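Local coordinates for SusD superfamily protein (Parabacteroides distasonis, PDB 3OTN), which probably binds carbohydrate or another nutrient at the bacterial outer membrane, as a member of the SusD family, at residues W40-I45 against R75-E80; L124-L129 against G134-I139; A154-I159 against Y204-G209; F463-S468 against P474-N479. All blocks are in the same frame, centred on the assembly; numbering follows the deposited sequence.

Contact 1: W40-I45 against R75-E80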
loop_
_atom_site.group_PDB
_atom_site.type_symbol
_atom_site.label_atom_id
_atom_site.label_comp_id
_atom_site.label_asym_id
_atom_site.label_seq_id
_atom_site.Cartn_x
_atom_site.Cartn_y
_atom_site.Cartn_z
ATOM N N TRP A 40 -0.654 19.551 -8.641
ATOM C CA TRP A 40 0.357 19.131 -9.587
ATOM C C TRP A 40 1.143 18.035 -8.960
ATOM O O TRP A 40 1.724 18.209 -7.883
ATOM C CB TRP A 40 1.315 20.265 -9.945
ATOM C CG TRP A 40 2.185 19.997 -11.164
ATOM C CD1 TRP A 40 1.791 19.660 -12.457
ATOM C CD2 TRP A 40 3.603 20.053 -11.184
ATOM N NE1 TRP A 40 2.902 19.507 -13.261
ATOM C CE2 TRP A 40 4.026 19.743 -12.504
ATOM C CE3 TRP A 40 4.563 20.328 -10.213
ATOM C CZ2 TRP A 40 5.376 19.709 -12.861
ATOM C CZ3 TRP A 40 5.885 20.289 -10.553
ATOM C CH2 TRP A 40 6.290 19.989 -11.869
ATOM N N GLY A 41 1.172 16.896 -9.638
ATOM C CA GLY A 41 1.873 15.753 -9.098
ATOM C C GLY A 41 1.282 15.271 -7.789
ATOM O O GLY A 41 1.996 14.779 -6.969
ATOM N N CYS A 42 -0.032 15.402 -7.610
ATOM C CA CYS A 42 -0.722 14.918 -6.389
ATOM C C CYS A 42 -1.364 13.562 -6.699
ATOM O O CYS A 42 -1.981 13.368 -7.739
ATOM C CB CYS A 42 -1.806 15.915 -5.942
ATOM S SG CYS A 42 -1.104 17.485 -5.356
ATOM N N ASN A 43 -1.231 12.638 -5.778
ATOM C CA ASN A 43 -1.700 11.262 -5.967
ATOM C C ASN A 43 -1.987 10.735 -4.603
ATOM O O ASN A 43 -1.276 11.096 -3.662
ATOM C CB ASN A 43 -0.611 10.450 -6.676
ATOM C CG ASN A 43 -1.038 8.993 -6.991
ATOM O OD1 ASN A 43 -1.297 8.206 -6.094
ATOM N ND2 ASN A 43 -1.110 8.648 -8.288
ATOM N N THR A 44 -2.995 9.855 -4.510
ATOM C CA THR A 44 -3.417 9.252 -3.258
ATOM C C THR A 44 -2.274 8.545 -2.509
ATOM O O THR A 44 -2.283 8.505 -1.257
ATOM C CB THR A 44 -4.598 8.271 -3.449
ATOM O OG1 THR A 44 -4.293 7.389 -4.548
ATOM C CG2 THR A 44 -5.904 9.019 -3.694
ATOM N N ILE A 45 -1.301 8.001 -3.242
ATOM C CA ILE A 45 -0.173 7.313 -2.601
ATOM C C ILE A 45 0.667 8.199 -1.701
ATOM O O ILE A 45 1.329 7.699 -0.785
ATOM C CB ILE A 45 0.786 6.588 -3.581
ATOM C CG1 ILE A 45 1.611 7.565 -4.441
ATOM C CG2 ILE A 45 0.023 5.543 -4.420
ATOM C CD1 ILE A 45 2.641 6.822 -5.337
ATOM N N ARG A 75 -8.603 20.271 6.119
ATOM C CA ARG A 75 -8.496 20.777 4.742
ATOM C C ARG A 75 -7.288 20.216 3.959
ATOM O O ARG A 75 -7.115 20.557 2.794
ATOM C CB ARG A 75 -8.392 22.298 4.746
ATOM C CG ARG A 75 -9.662 22.985 5.108
ATOM C CD ARG A 75 -9.413 24.485 5.250
ATOM N NE ARG A 75 -10.632 25.154 5.650
ATOM C CZ ARG A 75 -11.636 25.473 4.835
ATOM N NH1 ARG A 75 -11.573 25.231 3.523
ATOM N NH2 ARG A 75 -12.690 26.095 5.335
ATOM N N SER A 76 -6.452 19.383 4.568
ATOM C CA SER A 76 -5.290 18.828 3.826
ATOM C C SER A 76 -5.699 17.985 2.609
ATOM O O SER A 76 -6.812 17.476 2.504
ATOM C CB SER A 76 -4.379 18.050 4.765
ATOM O OG SER A 76 -3.762 18.973 5.687
ATOM N N LEU A 77 -4.793 17.880 1.659
ATOM C CA LEU A 77 -5.006 17.067 0.484
ATOM C C LEU A 77 -5.098 15.573 0.783
ATOM O O LEU A 77 -4.739 15.097 1.876
ATOM C CB LEU A 77 -3.885 17.344 -0.531
ATOM C CG LEU A 77 -3.774 18.768 -1.085
ATOM C CD1 LEU A 77 -2.596 18.878 -2.020
ATOM C CD2 LEU A 77 -5.077 19.184 -1.777
ATOM N N TYR A 78 -5.577 14.835 -0.220
ATOM C CA TYR A 78 -5.649 13.362 -0.255
ATOM C C TYR A 78 -6.737 12.731 0.577
ATOM O O TYR A 78 -7.343 11.754 0.146
ATOM C CB TYR A 78 -4.286 12.711 0.059
ATOM C CG TYR A 78 -3.137 13.467 -0.534
ATOM C CD1 TYR A 78 -3.091 13.693 -1.895
ATOM C CD2 TYR A 78 -2.135 14.038 0.265
ATOM C CE1 TYR A 78 -2.090 14.436 -2.471
ATOM C CE2 TYR A 78 -1.081 14.801 -0.323
ATOM C CZ TYR A 78 -1.079 14.983 -1.705
ATOM O OH TYR A 78 -0.097 15.726 -2.361
ATOM N N ILE A 79 -6.950 13.222 1.801
ATOM C CA ILE A 79 -7.889 12.616 2.709
ATOM C C ILE A 79 -9.331 12.566 2.117
ATOM O O ILE A 79 -10.045 11.594 2.332
ATOM C CB ILE A 79 -7.861 13.250 4.146
ATOM C CG1 ILE A 79 -8.229 14.740 4.107
ATOM C CG2 ILE A 79 -6.478 13.005 4.840
ATOM C CD1 ILE A 79 -8.214 15.413 5.444
ATOM N N GLU A 80 -9.751 13.585 1.372
ATOM C CA GLU A 80 -11.075 13.573 0.732
ATOM C C GLU A 80 -11.209 12.434 -0.262
ATOM O O GLU A 80 -12.237 11.767 -0.316
ATOM C CB GLU A 80 -11.356 14.891 -0.010
ATOM C CG GLU A 80 -11.861 15.952 0.881
ATOM C CD GLU A 80 -11.968 17.296 0.201
ATOM O OE1 GLU A 80 -10.916 17.877 -0.175
ATOM O OE2 GLU A 80 -13.108 17.778 0.106
#

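Contact 2: L124-L129 against G134-I139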
loop_
_atom_site.group_PDB
_atom_site.type_symbol
_atom_site.label_atom_id
_atom_site.label_comp_id
_atom_site.label_asym_id
_atom_site.label_seq_id
_atom_site.Cartn_x
_atom_site.Cartn_y
_atom_site.Cartn_z
ATOM N N LEU A 124 -11.224 -4.968 2.189
ATOM C CA LEU A 124 -10.063 -4.193 1.764
ATOM C C LEU A 124 -10.286 -2.675 1.939
ATOM O O LEU A 124 -9.456 -1.970 2.542
ATOM C CB LEU A 124 -9.685 -4.531 0.304
ATOM C CG LEU A 124 -8.422 -3.853 -0.288
ATOM C CD1 LEU A 124 -7.155 -4.306 0.435
ATOM C CD2 LEU A 124 -8.340 -4.026 -1.783
ATOM N N TYR A 125 -11.421 -2.188 1.449
ATOM C CA TYR A 125 -11.735 -0.754 1.539
ATOM C C TYR A 125 -11.799 -0.316 3.013
ATOM O O TYR A 125 -11.226 0.722 3.372
ATOM C CB TYR A 125 -13.056 -0.423 0.855
ATOM C CG TYR A 125 -13.012 -0.532 -0.669
ATOM C CD1 TYR A 125 -12.048 0.156 -1.411
ATOM C CD2 TYR A 125 -13.966 -1.234 -1.355
ATOM C CE1 TYR A 125 -12.016 0.088 -2.774
ATOM C CE2 TYR A 125 -13.938 -1.320 -2.734
ATOM C CZ TYR A 125 -12.954 -0.664 -3.433
ATOM O OH TYR A 125 -12.927 -0.732 -4.796
ATOM N N TYR A 126 -12.480 -1.114 3.843
ATOM C CA TYR A 126 -12.618 -0.814 5.254
ATOM C C TYR A 126 -11.296 -0.888 6.007
ATOM O O TYR A 126 -11.061 -0.083 6.899
ATOM C CB TYR A 126 -13.645 -1.725 5.941
ATOM C CG TYR A 126 -15.034 -1.165 5.896
ATOM C CD1 TYR A 126 -15.358 0.007 6.605
ATOM C CD2 TYR A 126 -16.023 -1.779 5.154
ATOM C CE1 TYR A 126 -16.647 0.521 6.577
ATOM C CE2 TYR A 126 -17.316 -1.291 5.126
ATOM C CZ TYR A 126 -17.629 -0.123 5.802
ATOM O OH TYR A 126 -18.924 0.371 5.732
ATOM N N PHE A 127 -10.433 -1.830 5.633
ATOM C CA PHE A 127 -9.119 -1.961 6.274
ATOM C C PHE A 127 -8.271 -0.730 6.014
ATOM O O PHE A 127 -7.550 -0.315 6.906
ATOM C CB PHE A 127 -8.421 -3.255 5.790
ATOM C CG PHE A 127 -7.147 -3.598 6.509
ATOM C CD1 PHE A 127 -7.075 -3.596 7.895
ATOM C CD2 PHE A 127 -6.038 -4.010 5.793
ATOM C CE1 PHE A 127 -5.894 -3.974 8.543
ATOM C CE2 PHE A 127 -4.862 -4.400 6.421
ATOM C CZ PHE A 127 -4.778 -4.357 7.796
ATOM N N TYR A 128 -8.339 -0.148 4.808
ATOM C CA TYR A 128 -7.649 1.124 4.549
ATOM C C TYR A 128 -8.308 2.248 5.377
ATOM O O TYR A 128 -7.619 2.969 6.101
ATOM C CB TYR A 128 -7.615 1.489 3.069
ATOM C CG TYR A 128 -6.512 0.797 2.355
ATOM C CD1 TYR A 128 -6.597 -0.568 2.058
ATOM C CD2 TYR A 128 -5.312 1.459 2.079
ATOM C CE1 TYR A 128 -5.534 -1.241 1.420
ATOM C CE2 TYR A 128 -4.268 0.810 1.441
ATOM C CZ TYR A 128 -4.369 -0.526 1.109
ATOM O OH TYR A 128 -3.318 -1.137 0.464
ATOM N N LEU A 129 -9.642 2.332 5.326
ATOM C CA LEU A 129 -10.357 3.368 6.092
ATOM C C LEU A 129 -10.030 3.373 7.590
ATOM O O LEU A 129 -9.721 4.446 8.175
ATOM C CB LEU A 129 -11.859 3.265 5.900
ATOM C CG LEU A 129 -12.405 3.727 4.566
ATOM C CD1 LEU A 129 -13.886 3.283 4.533
ATOM C CD2 LEU A 129 -12.301 5.260 4.434
ATOM N N GLY A 134 -9.266 5.763 11.590
ATOM C CA GLY A 134 -9.703 5.261 12.882
ATOM C C GLY A 134 -11.165 4.869 12.813
ATOM O O GLY A 134 -11.553 4.138 11.915
ATOM N N ASP A 135 -11.967 5.327 13.768
ATOM C CA ASP A 135 -13.397 5.040 13.776
ATOM C C ASP A 135 -14.022 5.578 12.477
ATOM O O ASP A 135 -13.729 6.684 12.093
ATOM C CB ASP A 135 -14.074 5.733 14.969
ATOM C CG ASP A 135 -13.696 5.137 16.327
ATOM O OD1 ASP A 135 -12.882 4.208 16.416
ATOM O OD2 ASP A 135 -14.228 5.644 17.337
ATOM N N VAL A 136 -14.861 4.794 11.834
ATOM C CA VAL A 136 -15.547 5.194 10.593
ATOM C C VAL A 136 -16.939 4.602 10.576
ATOM O O VAL A 136 -17.213 3.636 11.334
ATOM C CB VAL A 136 -14.774 4.759 9.346
ATOM C CG1 VAL A 136 -13.432 5.474 9.290
ATOM C CG2 VAL A 136 -14.607 3.229 9.296
ATOM N N PRO A 137 -17.856 5.189 9.771
ATOM C CA PRO A 137 -19.204 4.618 9.664
ATOM C C PRO A 137 -19.235 3.155 9.240
ATOM O O PRO A 137 -18.524 2.754 8.341
ATOM C CB PRO A 137 -19.872 5.504 8.608
ATOM C CG PRO A 137 -19.190 6.824 8.775
ATOM C CD PRO A 137 -17.787 6.500 9.091
ATOM N N LYS A 138 -20.070 2.396 9.929
ATOM C CA LYS A 138 -20.245 0.977 9.753
ATOM C C LYS A 138 -21.453 0.758 8.839
ATOM O O LYS A 138 -22.579 0.755 9.306
ATOM C CB LYS A 138 -20.477 0.352 11.126
ATOM C CG LYS A 138 -20.635 -1.167 11.142
ATOM C CD LYS A 138 -20.583 -1.703 12.581
ATOM C CE LYS A 138 -21.772 -1.349 13.369
ATOM N NZ LYS A 138 -21.732 -2.005 14.720
ATOM N N ILE A 139 -21.190 0.563 7.541
ATOM C CA ILE A 139 -22.202 0.500 6.493
ATOM C C ILE A 139 -22.041 -0.771 5.669
ATOM O O ILE A 139 -21.042 -0.943 4.958
ATOM C CB ILE A 139 -22.102 1.725 5.546
ATOM C CG1 ILE A 139 -22.289 3.029 6.314
ATOM C CG2 ILE A 139 -23.167 1.658 4.442
ATOM C CD1 ILE A 139 -21.940 4.262 5.501
#

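Contact 3: A154-I159 against Y204-G209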
loop_
_atom_site.group_PDB
_atom_site.type_symbol
_atom_site.label_atom_id
_atom_site.label_comp_id
_atom_site.label_asym_id
_atom_site.label_seq_id
_atom_site.Cartn_x
_atom_site.Cartn_y
_atom_site.Cartn_z
ATOM N N ALA A 154 -18.254 4.484 13.826
ATOM C CA ALA A 154 -18.361 3.354 14.741
ATOM C C ALA A 154 -16.938 3.004 15.219
ATOM O O ALA A 154 -15.943 3.309 14.515
ATOM C CB ALA A 154 -19.013 2.163 14.024
ATOM N N PRO A 155 -16.822 2.328 16.372
ATOM C CA PRO A 155 -15.458 1.991 16.834
ATOM C C PRO A 155 -14.670 1.144 15.846
ATOM O O PRO A 155 -15.248 0.275 15.201
ATOM C CB PRO A 155 -15.707 1.208 18.123
ATOM C CG PRO A 155 -17.013 1.750 18.650
ATOM C CD PRO A 155 -17.841 2.061 17.417
ATOM N N VAL A 156 -13.367 1.385 15.745
ATOM C CA VAL A 156 -12.489 0.559 14.935
ATOM C C VAL A 156 -12.731 -0.933 15.206
ATOM O O VAL A 156 -12.936 -1.714 14.269
ATOM C CB VAL A 156 -10.966 0.911 15.150
ATOM C CG1 VAL A 156 -10.056 -0.158 14.520
ATOM C CG2 VAL A 156 -10.620 2.271 14.557
ATOM N N LYS A 157 -12.761 -1.333 16.474
ATOM C CA LYS A 157 -12.950 -2.754 16.815
ATOM C C LYS A 157 -14.205 -3.379 16.192
ATOM O O LYS A 157 -14.154 -4.515 15.698
ATOM C CB LYS A 157 -12.932 -2.984 18.335
ATOM C CG LYS A 157 -12.774 -4.478 18.702
ATOM C CD LYS A 157 -12.549 -4.655 20.219
ATOM C CE LYS A 157 -12.164 -6.112 20.591
ATOM N NZ LYS A 157 -13.232 -7.057 20.220
ATOM N N GLU A 158 -15.298 -2.626 16.162
ATOM C CA GLU A 158 -16.518 -3.084 15.511
ATOM C C GLU A 158 -16.361 -3.272 13.991
ATOM O O GLU A 158 -16.912 -4.220 13.430
ATOM C CB GLU A 158 -17.715 -2.154 15.819
ATOM C CG GLU A 158 -18.189 -2.108 17.297
ATOM C CD GLU A 158 -19.377 -1.138 17.513
ATOM O OE1 GLU A 158 -20.025 -0.762 16.513
ATOM O OE2 GLU A 158 -19.669 -0.753 18.671
ATOM N N ILE A 159 -15.633 -2.379 13.329
ATOM C CA ILE A 159 -15.425 -2.485 11.891
ATOM C C ILE A 159 -14.649 -3.785 11.612
ATOM O O ILE A 159 -15.027 -4.562 10.737
ATOM C CB ILE A 159 -14.645 -1.287 11.290
ATOM C CG1 ILE A 159 -15.356 0.067 11.505
ATOM C CG2 ILE A 159 -14.331 -1.533 9.824
ATOM C CD1 ILE A 159 -16.841 0.105 11.080
ATOM N N TYR A 204 -1.235 -2.007 17.381
ATOM C CA TYR A 204 -2.029 -0.824 17.737
ATOM C C TYR A 204 -2.953 -0.400 16.591
ATOM O O TYR A 204 -2.592 -0.562 15.419
ATOM C CB TYR A 204 -1.122 0.328 18.126
ATOM C CG TYR A 204 -0.332 0.136 19.419
ATOM C CD1 TYR A 204 -0.915 0.372 20.684
ATOM C CD2 TYR A 204 1.026 -0.201 19.377
ATOM C CE1 TYR A 204 -0.159 0.250 21.861
ATOM C CE2 TYR A 204 1.774 -0.346 20.540
ATOM C CZ TYR A 204 1.187 -0.133 21.765
ATOM O OH TYR A 204 1.976 -0.273 22.871
ATOM N N PRO A 205 -4.119 0.199 16.918
ATOM C CA PRO A 205 -4.594 0.538 18.275
ATOM C C PRO A 205 -5.250 -0.592 19.094
ATOM O O PRO A 205 -5.382 -0.442 20.319
ATOM C CB PRO A 205 -5.650 1.627 18.007
ATOM C CG PRO A 205 -6.222 1.243 16.689
ATOM C CD PRO A 205 -5.045 0.714 15.888
ATOM N N LEU A 206 -5.690 -1.680 18.463
ATOM C CA LEU A 206 -6.589 -2.623 19.160
ATOM C C LEU A 206 -5.918 -3.522 20.224
ATOM O O LEU A 206 -6.549 -3.870 21.206
ATOM C CB LEU A 206 -7.385 -3.481 18.173
ATOM C CG LEU A 206 -8.363 -2.746 17.265
ATOM C CD1 LEU A 206 -9.083 -3.799 16.407
ATOM C CD2 LEU A 206 -9.346 -1.864 18.051
ATOM N N GLN A 207 -4.669 -3.899 19.993
ATOM C CA GLN A 207 -3.898 -4.775 20.879
ATOM C C GLN A 207 -4.699 -5.989 21.271
ATOM O O GLN A 207 -4.907 -6.247 22.446
ATOM C CB GLN A 207 -3.436 -4.016 22.110
ATOM C CG GLN A 207 -2.515 -2.874 21.770
ATOM C CD GLN A 207 -1.941 -2.246 23.030
ATOM O OE1 GLN A 207 -2.595 -1.438 23.694
ATOM N NE2 GLN A 207 -0.706 -2.613 23.351
ATOM N N GLY A 208 -5.178 -6.695 20.257
ATOM C CA GLY A 208 -6.190 -7.699 20.444
ATOM C C GLY A 208 -5.788 -8.947 21.189
ATOM O O GLY A 208 -6.650 -9.646 21.664
ATOM N N GLY A 209 -4.497 -9.245 21.242
ATOM C CA GLY A 209 -4.000 -10.418 21.952
ATOM C C GLY A 209 -3.061 -11.232 21.076
ATOM O O GLY A 209 -3.148 -11.193 19.826
#

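Contact 4: F463-S468 against P474-N479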
loop_
_atom_site.group_PDB
_atom_site.type_symbol
_atom_site.label_atom_id
_atom_site.label_comp_id
_atom_site.label_asym_id
_atom_site.label_seq_id
_atom_site.Cartn_x
_atom_site.Cartn_y
_atom_site.Cartn_z
ATOM N N PHE A 463 -5.179 10.346 10.591
ATOM C CA PHE A 463 -5.441 11.482 9.732
ATOM C C PHE A 463 -6.822 12.017 10.043
ATOM O O PHE A 463 -7.668 11.290 10.561
ATOM C CB PHE A 463 -5.303 11.126 8.239
ATOM C CG PHE A 463 -3.875 10.968 7.805
ATOM C CD1 PHE A 463 -3.028 12.081 7.741
ATOM C CD2 PHE A 463 -3.366 9.741 7.474
ATOM C CE1 PHE A 463 -1.715 11.947 7.376
ATOM C CE2 PHE A 463 -2.024 9.616 7.091
ATOM C CZ PHE A 463 -1.228 10.697 7.033
ATOM N N PRO A 464 -7.061 13.298 9.720
ATOM C CA PRO A 464 -8.349 13.887 10.048
ATOM C C PRO A 464 -9.463 13.395 9.138
ATOM O O PRO A 464 -9.220 13.037 7.961
ATOM C CB PRO A 464 -8.136 15.400 9.787
ATOM C CG PRO A 464 -6.778 15.568 9.322
ATOM C CD PRO A 464 -6.171 14.252 9.037
ATOM N N ILE A 465 -10.675 13.445 9.655
ATOM C CA ILE A 465 -11.861 13.254 8.839
ATOM C C ILE A 465 -11.934 14.542 8.018
ATOM O O ILE A 465 -11.776 15.603 8.577
ATOM C CB ILE A 465 -13.126 13.090 9.681
ATOM C CG1 ILE A 465 -12.962 11.990 10.757
ATOM C CG2 ILE A 465 -14.325 12.805 8.784
ATOM C CD1 ILE A 465 -12.411 10.642 10.256
ATOM N N PRO A 466 -12.133 14.450 6.690
ATOM C CA PRO A 466 -12.195 15.654 5.835
ATOM C C PRO A 466 -13.279 16.636 6.209
ATOM O O PRO A 466 -14.406 16.231 6.502
ATOM C CB PRO A 466 -12.530 15.083 4.452
ATOM C CG PRO A 466 -12.083 13.739 4.459
ATOM C CD PRO A 466 -12.206 13.222 5.876
ATOM N N LEU A 467 -12.941 17.917 6.149
ATOM C CA LEU A 467 -13.856 18.969 6.452
ATOM C C LEU A 467 -15.108 18.846 5.601
ATOM O O LEU A 467 -16.186 18.995 6.134
ATOM C CB LEU A 467 -13.230 20.348 6.215
ATOM C CG LEU A 467 -14.120 21.551 6.576
ATOM C CD1 LEU A 467 -14.598 21.478 8.023
ATOM C CD2 LEU A 467 -13.363 22.881 6.300
ATOM N N SER A 468 -14.975 18.550 4.299
ATOM C CA SER A 468 -16.158 18.428 3.458
ATOM C C SER A 468 -17.179 17.397 3.986
ATOM O O SER A 468 -18.400 17.636 3.955
ATOM C CB SER A 468 -15.772 18.065 2.007
ATOM O OG SER A 468 -15.092 16.841 1.973
ATOM N N PRO A 474 -22.656 16.579 10.132
ATOM C CA PRO A 474 -22.138 16.904 11.446
ATOM C C PRO A 474 -22.273 15.794 12.490
ATOM O O PRO A 474 -21.807 16.017 13.596
ATOM C CB PRO A 474 -22.968 18.129 11.879
ATOM C CG PRO A 474 -24.092 18.192 10.978
ATOM C CD PRO A 474 -23.734 17.491 9.727
ATOM N N ASN A 475 -22.917 14.657 12.183
ATOM C CA ASN A 475 -22.834 13.478 13.073
ATOM C C ASN A 475 -21.477 12.762 13.056
ATOM O O ASN A 475 -21.265 11.873 13.861
ATOM C CB ASN A 475 -23.977 12.457 12.835
ATOM C CG ASN A 475 -25.302 12.906 13.444
ATOM O OD1 ASN A 475 -25.320 13.703 14.364
ATOM N ND2 ASN A 475 -26.407 12.402 12.920
ATOM N N LEU A 476 -20.585 13.117 12.129
ATOM C CA LEU A 476 -19.201 12.634 12.167
ATOM C C LEU A 476 -18.371 13.438 13.158
ATOM O O LEU A 476 -18.168 14.642 13.003
ATOM C CB LEU A 476 -18.539 12.698 10.790
ATOM C CG LEU A 476 -19.196 11.988 9.609
ATOM C CD1 LEU A 476 -18.428 12.295 8.314
ATOM C CD2 LEU A 476 -19.281 10.441 9.844
ATOM N N THR A 477 -17.868 12.774 14.181
ATOM C CA THR A 477 -16.858 13.382 15.067
ATOM C C THR A 477 -15.509 13.526 14.322
ATOM O O THR A 477 -15.353 13.048 13.182
ATOM C CB THR A 477 -16.654 12.545 16.344
ATOM O OG1 THR A 477 -16.197 11.231 15.981
ATOM C CG2 THR A 477 -17.976 12.441 17.140
ATOM N N GLN A 478 -14.547 14.174 14.981
ATOM C CA GLN A 478 -13.205 14.360 14.466
ATOM C C GLN A 478 -12.174 13.645 15.331
ATOM O O GLN A 478 -12.367 13.415 16.516
ATOM C CB GLN A 478 -12.907 15.849 14.313
ATOM C CG GLN A 478 -11.554 16.239 13.747
ATOM C CD GLN A 478 -11.308 15.727 12.340
ATOM O OE1 GLN A 478 -10.796 14.624 12.167
ATOM N NE2 GLN A 478 -11.652 16.526 11.332
ATOM N N ASN A 479 -11.089 13.243 14.695
ATOM C CA ASN A 479 -9.959 12.695 15.401
ATOM C C ASN A 479 -9.301 13.763 16.255
ATOM O O ASN A 479 -9.251 14.952 15.888
ATOM C CB ASN A 479 -8.993 11.976 14.440
ATOM C CG ASN A 479 -9.583 10.681 13.918
ATOM O OD1 ASN A 479 -10.295 9.974 14.657
ATOM N ND2 ASN A 479 -9.309 10.350 12.653
#

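Contact 1: W40-I45 against R75-E80
Cys-42 meets Tyr-78 at the rim of the ring. Its CB lies near the ring plane, 3.8 Å from Tyr-78 CE1, while SG, set opposite the carbonyl carbon of Cys-42 (chi1 -67°), is carried to 3.6 Å from Tyr-78 OH. The sulfur thus makes an oblique sulfur-aromatic contact. Leu-77 completes the group from two directions: CD1 packs on Cys-42 SG at 3.9 Å, and CB covers the centre of one face of the Tyr-78 ring. A small, polarisable thiol suits this place between a methyl group and a phenol. Farther along, Asn-43 O approaches Tyr-78 CD1 obliquely, at 3.6 Å. One end of the asparagine amide turns back on its own segment, OD1 using an in-plane lone pair to accept a nearly straight bond (176°) from Ile-45 N in an Asx turn; ND2 hydrogen-bonds Asn-34. The buried phenol finds its polar partner outside the two segments, hydrogen-bonding Ser-62 O. Strand 36-37 pairs antiparallel with 42-43, and its Thr-37 touches both Cys-42 and Tyr-78. Tyr-78 is the N-cap residue of helix 79-100, whose first turn carries Trp-82, hydrogen-bonded through NE1 to Thr-44 O, so the little sheet sits against the start of that helix.

Contact 2: L124-L129 against G134-I139
Ile-139 O is gripped by two donors: Tyr-126 OH, in a short 2.6 Å hydrogen bond, and Asn-94 ND2 of helix 79-100, in a weak one. The phenol comes in from the side of the carbonyl (C=O...O angle 114°), tilted from its plane. Tyrosine suits this place because its long, flat side chain carries a donor from the helix across to the departing loop. Several groups line the ring edge: Pro-137 O lies 3.4 Å from Tyr-126 CE1, and itself accepts a hydrogen bond from Tyr-87, while Val-136 CG2 packs more loosely on Tyr-126 CD1. The valine serves two neighbours because its branches diverge. With CG1 opposite the carbonyl carbon (chi1 -64°), that methyl faces Leu-129 CB at 4.3 Å and CG2 is left for the tyrosine. A phenylalanine in place of Tyr-126 would probably keep the apolar edge contacts but leave Ile-139 O with little more than its weak bond to Asn-94. At the turn, Gly-134 takes a positive phi (84°), which glycine tolerates easily, and the chain leaves helical geometry there. The result is a glycine-terminated helix whose following loop doubles back over its last turns, packed between helices 79-100 and 156-172 within the helical, TPR-related scaffold of the SusD family.

Contact 3: A154-I159 against Y204-G209
Leu-206 meets Val-156 and Lys-157, and the chain before it prepares the approach. Tyr-204, whose backbone is hydrogen-bonded to Arg-430, is joined by a cis peptide bond to Pro-205; that bond bends the chain and helps present Leu-206. The CB of Pro-205 points toward the other segment, and its ring rests on Arg-432. Leu-206 then carries nearly the whole contact. With CG opposite its carbonyl carbon (chi1 -64°), it extends its forked end to the first turn of helix 156-172. CD2 sits 4.0 Å from Val-156 CG1 and 3.8 Å from Lys-157 CB, while CD1 comes to 4.0 Å from Lys-157 CA. The leucine and valine side chains cross obliquely, and Tyr-160, one turn farther along the helix, adds another surface for Leu-206. Such a branched apolar residue can cover the helix backbone and valine together. Of its side chain Lys-157 offers just the CB methylene; the rest leads away from Leu-206 and bends at chi4 (-61°), where NZ forms a salt bridge with Asp-161. Gln-207 next adopts positive phi and turns the loop, Gly-208 is hydrogen-bonded through its backbone to Tyr-201, and Gly-209 has backbone angles that call for glycine. This is plain apolar packing of the loop between helices 187-202 and 210-225 on the N-terminal turn of helix 156-172, as befits the alpha-helical, TPR-related architecture of SusD proteins.

Contact 4: F463-S468 against P474-N479
Extended at chi1 (-178°) and kinked at chi2 (61°), the Gln-478 side chain lays its amide against the backbone of Ile-465, much as a strand's peptide would. Two hydrogen bonds from one amide to one residue's backbone close the chain around the short helix 467-472, near the C terminus of the SusD fold. Gln-478 OE1 accepts from Ile-465 N at 2.8 Å on an in-plane lone pair, and Gln-478 NE2 donates to Ile-465 O at 2.9 Å. Glutamine fits because it offers donor and acceptor side by side. Its OE1 is gripped twice, since Asn-479 N also donates to it at 2.9 Å, tilted 17° from the carbonyl plane; these bonds together should fix the amide's rotation. A leucine in place of Gln-478 would probably leave Ile-465 N and Ile-465 O without these mates, and Asn-479 N without its acceptor, so the two chains would be held chiefly by Asn-479. That residue adds a second tie, its ND2 donating to Phe-463 O at 2.8 Å, with that oxygen close to the amide plane. The same nitrogen also bonds Phe-133 O, and Asn-479 OD1 accepts from Arg-153, so the buried amide is satisfied at both ends. The side chain of Ile-465 points toward the second segment: CG1 lies 3.6 Å from Thr-477 O, and CG2 meets Leu-476 CD1 at 4.2 Å, the two side chains crossing at about a right angle.

Overall arrangement
From the N terminus the four contacts close in series, none nesting in or crossing another. Contact 1 closes the loop that leads from strand 42-43 to helix 79-100. Contact 2 shuts a tight turn at the end of helix 108-133, and contact 3 spans the helices from 156-172 to the loop after 187-202. Contact 4 closes around helix 467-472 near the C terminus. Contacts 2 and 3 adjoin through the Lys-138 to Glu-158 salt bridge and a probable backbone bond from Ala-154 N to Val-136 O. Contact 4 returns to the N-terminal half, touching contact 1, where Ile-79 packs against Pro-464 and Pro-466, and contact 2, where Leu-476 packs on Pro-137.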